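Local coordinates for peptidoglycan recognition protein 3 (Branchiostoma belcheri tsingtauense, PDB 4Z8I) that probably hydrolyses the amide bond between N-acetylmuramic acid and L-alanine in bacterial peptidoglycan, using a zinc-dependent amidase domain fused to a chitin-binding domain, at residues Q3-C11 against A17-P27. Numbering follows the deposited sequence.
Sequences QRWRSDGRC and APDANPGECNP
Two backbone hydrogen bonds tie residues 3-11 to residues 17-27, into the consecutive carbonyls of Gln3 and Arg4: Glu24 N gives to Arg4 O at 2.8 Å, and Asp19 N gives to Gln3 O at 3.3 Å. Neither segment forms a regular helix or strand. The methyl groups of Ala17 and Ala20 both pack against the same side of the Arg4 carbonyl, Ala17 CB lying 3.3 Å from Arg4 O. The Arg4 and Glu24 side chains run side by side in the same direction; Glu24 OE1 lies 3.5 Å from Arg4 CD and at the guanidinium edge, near its plane, with the carboxylate turned steeply against it. Yet Arg4 NH2 stays 4.3 Å from Glu24 OE1, so the opposite charges are near each other without forming a salt bridge.

The aromatic contact belongs to Trp5 and Asn26. Asn26 CB sits over one face of the indole, 3.6 Å from the centroid of the six-membered ring and 16° off its normal, a CH-pi contact. With CG anti to the backbone N (chi1 -175°), the Asn26 amide continues across that face, its plane only 9° from the ring's, while OD1 also accepts a hydrogen bond from His28 N. Pro27 CD approaches Trp5 CZ3 at 3.9 Å. A serine in place of Trp5 would probably leave Asn26 CB and its amide without the ring they stack on, and Pro27 CD without its neighbour CZ3.

Cys11 SG and Cys25 SG touch at 3.8 Å but are not bonded together. The disulfides Cys11-Cys34, Cys25-Cys40, Cys33-Cys47 and Cys49-Cys52 join first cysteine with fourth, second with fifth, third with sixth and seventh with eighth, the hevein pattern, consistent with a hevein-like chitin-binding domain at the N-terminus.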
loop_
_atom_site.group_PDB
_atom_site.type_symbol
_atom_site.label_atom_id
_atom_site.label_comp_id
_atom_site.label_asym_id
_atom_site.label_seq_id
_atom_site.Cartn_x
_atom_site.Cartn_y
_atom_site.Cartn_z
ATOM N N GLN A 3 2.014 8.184 -18.467
ATOM C CA GLN A 3 2.844 7.797 -17.331
ATOM C C GLN A 3 4.300 7.574 -17.732
ATOM O O GLN A 3 4.693 7.858 -18.864
ATOM C CB GLN A 3 2.268 6.556 -16.642
ATOM C CG GLN A 3 1.106 6.864 -15.705
ATOM C CD GLN A 3 0.115 5.720 -15.594
ATOM O OE1 GLN A 3 -0.017 4.908 -16.510
ATOM N NE2 GLN A 3 -0.589 5.653 -14.470
ATOM N N ARG A 4 5.094 7.064 -16.796
ATOM C CA ARG A 4 6.535 6.941 -16.999
ATOM C C ARG A 4 6.931 5.756 -17.873
ATOM O O ARG A 4 8.100 5.607 -18.235
ATOM C CB ARG A 4 7.263 6.876 -15.656
ATOM C CG ARG A 4 7.101 8.129 -14.818
ATOM C CD ARG A 4 8.173 8.228 -13.751
ATOM N NE ARG A 4 8.055 9.466 -12.987
ATOM C CZ ARG A 4 8.922 9.861 -12.062
ATOM N NH1 ARG A 4 8.730 11.004 -11.417
ATOM N NH2 ARG A 4 9.984 9.116 -11.782
ATOM N N TRP A 5 5.961 4.913 -18.210
ATOM C CA TRP A 5 6.216 3.804 -19.120
ATOM C C TRP A 5 5.211 3.795 -20.261
ATOM O O TRP A 5 4.110 4.329 -20.136
ATOM C CB TRP A 5 6.186 2.469 -18.382
ATOM C CG TRP A 5 4.898 2.197 -17.704
ATOM C CD1 TRP A 5 3.806 1.568 -18.230
ATOM C CD2 TRP A 5 4.558 2.540 -16.360
ATOM N NE1 TRP A 5 2.806 1.500 -17.292
ATOM C CE2 TRP A 5 3.243 2.091 -16.135
ATOM C CE3 TRP A 5 5.237 3.186 -15.326
ATOM C CZ2 TRP A 5 2.597 2.266 -14.917
ATOM C CZ3 TRP A 5 4.595 3.358 -14.119
ATOM C CH2 TRP A 5 3.289 2.902 -13.923
ATOM N N ARG A 6 5.600 3.180 -21.373
ATOM C CA ARG A 6 4.766 3.141 -22.564
ATOM C C ARG A 6 3.710 2.045 -22.476
ATOM O O ARG A 6 3.740 1.211 -21.571
ATOM C CB ARG A 6 5.635 2.932 -23.800
ATOM C CG ARG A 6 6.909 3.751 -23.788
ATOM C CD ARG A 6 7.110 4.480 -25.100
ATOM N NE ARG A 6 7.155 3.570 -26.238
ATOM C CZ ARG A 6 7.220 3.968 -27.504
ATOM N NH1 ARG A 6 7.243 5.262 -27.790
ATOM N NH2 ARG A 6 7.257 3.076 -28.483
ATOM N N SER A 7 2.779 2.055 -23.424
ATOM C CA SER A 7 1.689 1.088 -23.442
ATOM C C SER A 7 2.009 -0.081 -24.361
ATOM O O SER A 7 1.358 -1.124 -24.302
ATOM C CB SER A 7 0.390 1.758 -23.894
ATOM O OG SER A 7 0.523 2.300 -25.197
ATOM N N ASP A 8 3.014 0.100 -25.215
ATOM C CA ASP A 8 3.411 -0.942 -26.153
ATOM C C ASP A 8 4.482 -1.857 -25.566
ATOM O O ASP A 8 4.812 -2.889 -26.150
ATOM C CB ASP A 8 3.872 -0.340 -27.485
ATOM C CG ASP A 8 5.071 0.580 -27.335
ATOM O OD1 ASP A 8 5.398 0.969 -26.195
ATOM O OD2 ASP A 8 5.682 0.924 -28.369
ATOM N N GLY A 9 5.020 -1.475 -24.411
ATOM C CA GLY A 9 5.970 -2.310 -23.700
ATOM C C GLY A 9 7.425 -1.987 -23.987
ATOM O O GLY A 9 8.325 -2.716 -23.564
ATOM N N ARG A 10 7.658 -0.894 -24.705
ATOM C CA ARG A 10 9.017 -0.476 -25.020
ATOM C C ARG A 10 9.520 0.560 -24.015
ATOM O O ARG A 10 8.735 1.132 -23.258
ATOM C CB ARG A 10 9.093 0.054 -26.451
ATOM C CG ARG A 10 8.482 -0.901 -27.470
ATOM C CD ARG A 10 9.358 -1.075 -28.701
ATOM N NE ARG A 10 10.635 -1.708 -28.381
ATOM C CZ ARG A 10 11.546 -2.057 -29.285
ATOM N NH1 ARG A 10 11.324 -1.842 -30.576
ATOM N NH2 ARG A 10 12.680 -2.624 -28.899
ATOM N N CYS A 11 10.830 0.785 -24.004
ATOM C CA CYS A 11 11.454 1.650 -23.007
ATOM C C CYS A 11 12.862 2.036 -23.442
ATOM O O CYS A 11 13.331 1.611 -24.497
ATOM C CB CYS A 11 11.515 0.935 -21.655
ATOM S SG CYS A 11 12.543 -0.562 -21.667
ATOM N N ALA A 17 8.842 7.773 -22.998
ATOM C CA ALA A 17 7.486 7.684 -22.474
ATOM C C ALA A 17 6.866 9.079 -22.481
ATOM O O ALA A 17 7.590 10.070 -22.578
ATOM C CB ALA A 17 7.512 7.118 -21.063
ATOM N N PRO A 18 5.526 9.161 -22.399
ATOM C CA PRO A 18 4.844 10.455 -22.290
ATOM C C PRO A 18 5.429 11.339 -21.191
ATOM O O PRO A 18 5.796 12.485 -21.454
ATOM C CB PRO A 18 3.416 10.055 -21.922
ATOM C CG PRO A 18 3.227 8.743 -22.584
ATOM C CD PRO A 18 4.566 8.050 -22.545
ATOM N N ASP A 19 5.523 10.803 -19.979
ATOM C CA ASP A 19 5.999 11.571 -18.834
ATOM C C ASP A 19 7.432 11.233 -18.441
ATOM O O ASP A 19 7.870 11.591 -17.348
ATOM C CB ASP A 19 5.081 11.356 -17.628
ATOM C CG ASP A 19 3.830 12.208 -17.686
ATOM O OD1 ASP A 19 3.441 12.625 -18.798
ATOM O OD2 ASP A 19 3.235 12.459 -16.616
ATOM N N ALA A 20 8.161 10.552 -19.321
ATOM C CA ALA A 20 9.528 10.148 -18.998
ATOM C C ALA A 20 10.423 9.912 -20.211
ATOM O O ALA A 20 10.084 9.151 -21.116
ATOM C CB ALA A 20 9.521 8.910 -18.105
ATOM N N ASN A 21 11.574 10.575 -20.211
ATOM C CA ASN A 21 12.639 10.298 -21.162
ATOM C C ASN A 21 13.914 10.123 -20.348
ATOM O O ASN A 21 14.364 11.064 -19.694
ATOM C CB ASN A 21 12.784 11.443 -22.168
ATOM C CG ASN A 21 13.700 11.096 -23.336
ATOM O OD1 ASN A 21 14.683 10.368 -23.184
ATOM N ND2 ASN A 21 13.381 11.628 -24.509
ATOM N N PRO A 22 14.496 8.912 -20.363
ATOM C CA PRO A 22 14.107 7.714 -21.116
ATOM C C PRO A 22 12.788 7.100 -20.656
ATOM O O PRO A 22 12.354 7.334 -19.525
ATOM C CB PRO A 22 15.240 6.726 -20.811
ATOM C CG PRO A 22 16.352 7.548 -20.248
ATOM C CD PRO A 22 15.690 8.670 -19.538
ATOM N N GLY A 23 12.158 6.331 -21.538
ATOM C CA GLY A 23 10.961 5.596 -21.180
ATOM C C GLY A 23 11.300 4.552 -20.136
ATOM O O GLY A 23 12.327 3.879 -20.235
ATOM N N GLU A 24 10.443 4.414 -19.131
ATOM C CA GLU A 24 10.734 3.518 -18.020
ATOM C C GLU A 24 9.837 2.287 -18.026
ATOM O O GLU A 24 9.249 1.940 -19.048
ATOM C CB GLU A 24 10.607 4.268 -16.693
ATOM C CG GLU A 24 11.439 5.541 -16.629
ATOM C CD GLU A 24 11.351 6.238 -15.285
ATOM O OE1 GLU A 24 10.541 5.805 -14.436
ATOM O OE2 GLU A 24 12.096 7.220 -15.081
ATOM N N CYS A 25 9.742 1.625 -16.878
ATOM C CA CYS A 25 8.919 0.430 -16.759
ATOM C C CYS A 25 8.116 0.444 -15.464
ATOM O O CYS A 25 8.583 0.941 -14.440
ATOM C CB CYS A 25 9.786 -0.831 -16.835
ATOM S SG CYS A 25 10.521 -1.134 -18.464
ATOM N N ASN A 26 6.903 -0.096 -15.527
ATOM C CA ASN A 26 6.023 -0.204 -14.368
ATOM C C ASN A 26 6.643 -1.068 -13.272
ATOM O O ASN A 26 6.795 -2.278 -13.445
ATOM C CB ASN A 26 4.676 -0.787 -14.805
ATOM C CG ASN A 26 3.658 -0.829 -13.683
ATOM O OD1 ASN A 26 3.834 -0.208 -12.635
ATOM N ND2 ASN A 26 2.575 -1.561 -13.905
ATOM N N PRO A 27 6.998 -0.443 -12.137
ATOM C CA PRO A 27 7.694 -1.113 -11.030
ATOM C C PRO A 27 6.876 -2.262 -10.464
ATOM O O PRO A 27 7.426 -3.210 -9.905
ATOM C CB PRO A 27 7.813 -0.008 -9.973
ATOM C CG PRO A 27 7.674 1.266 -10.722
ATOM C CD PRO A 27 6.723 0.972 -11.836
#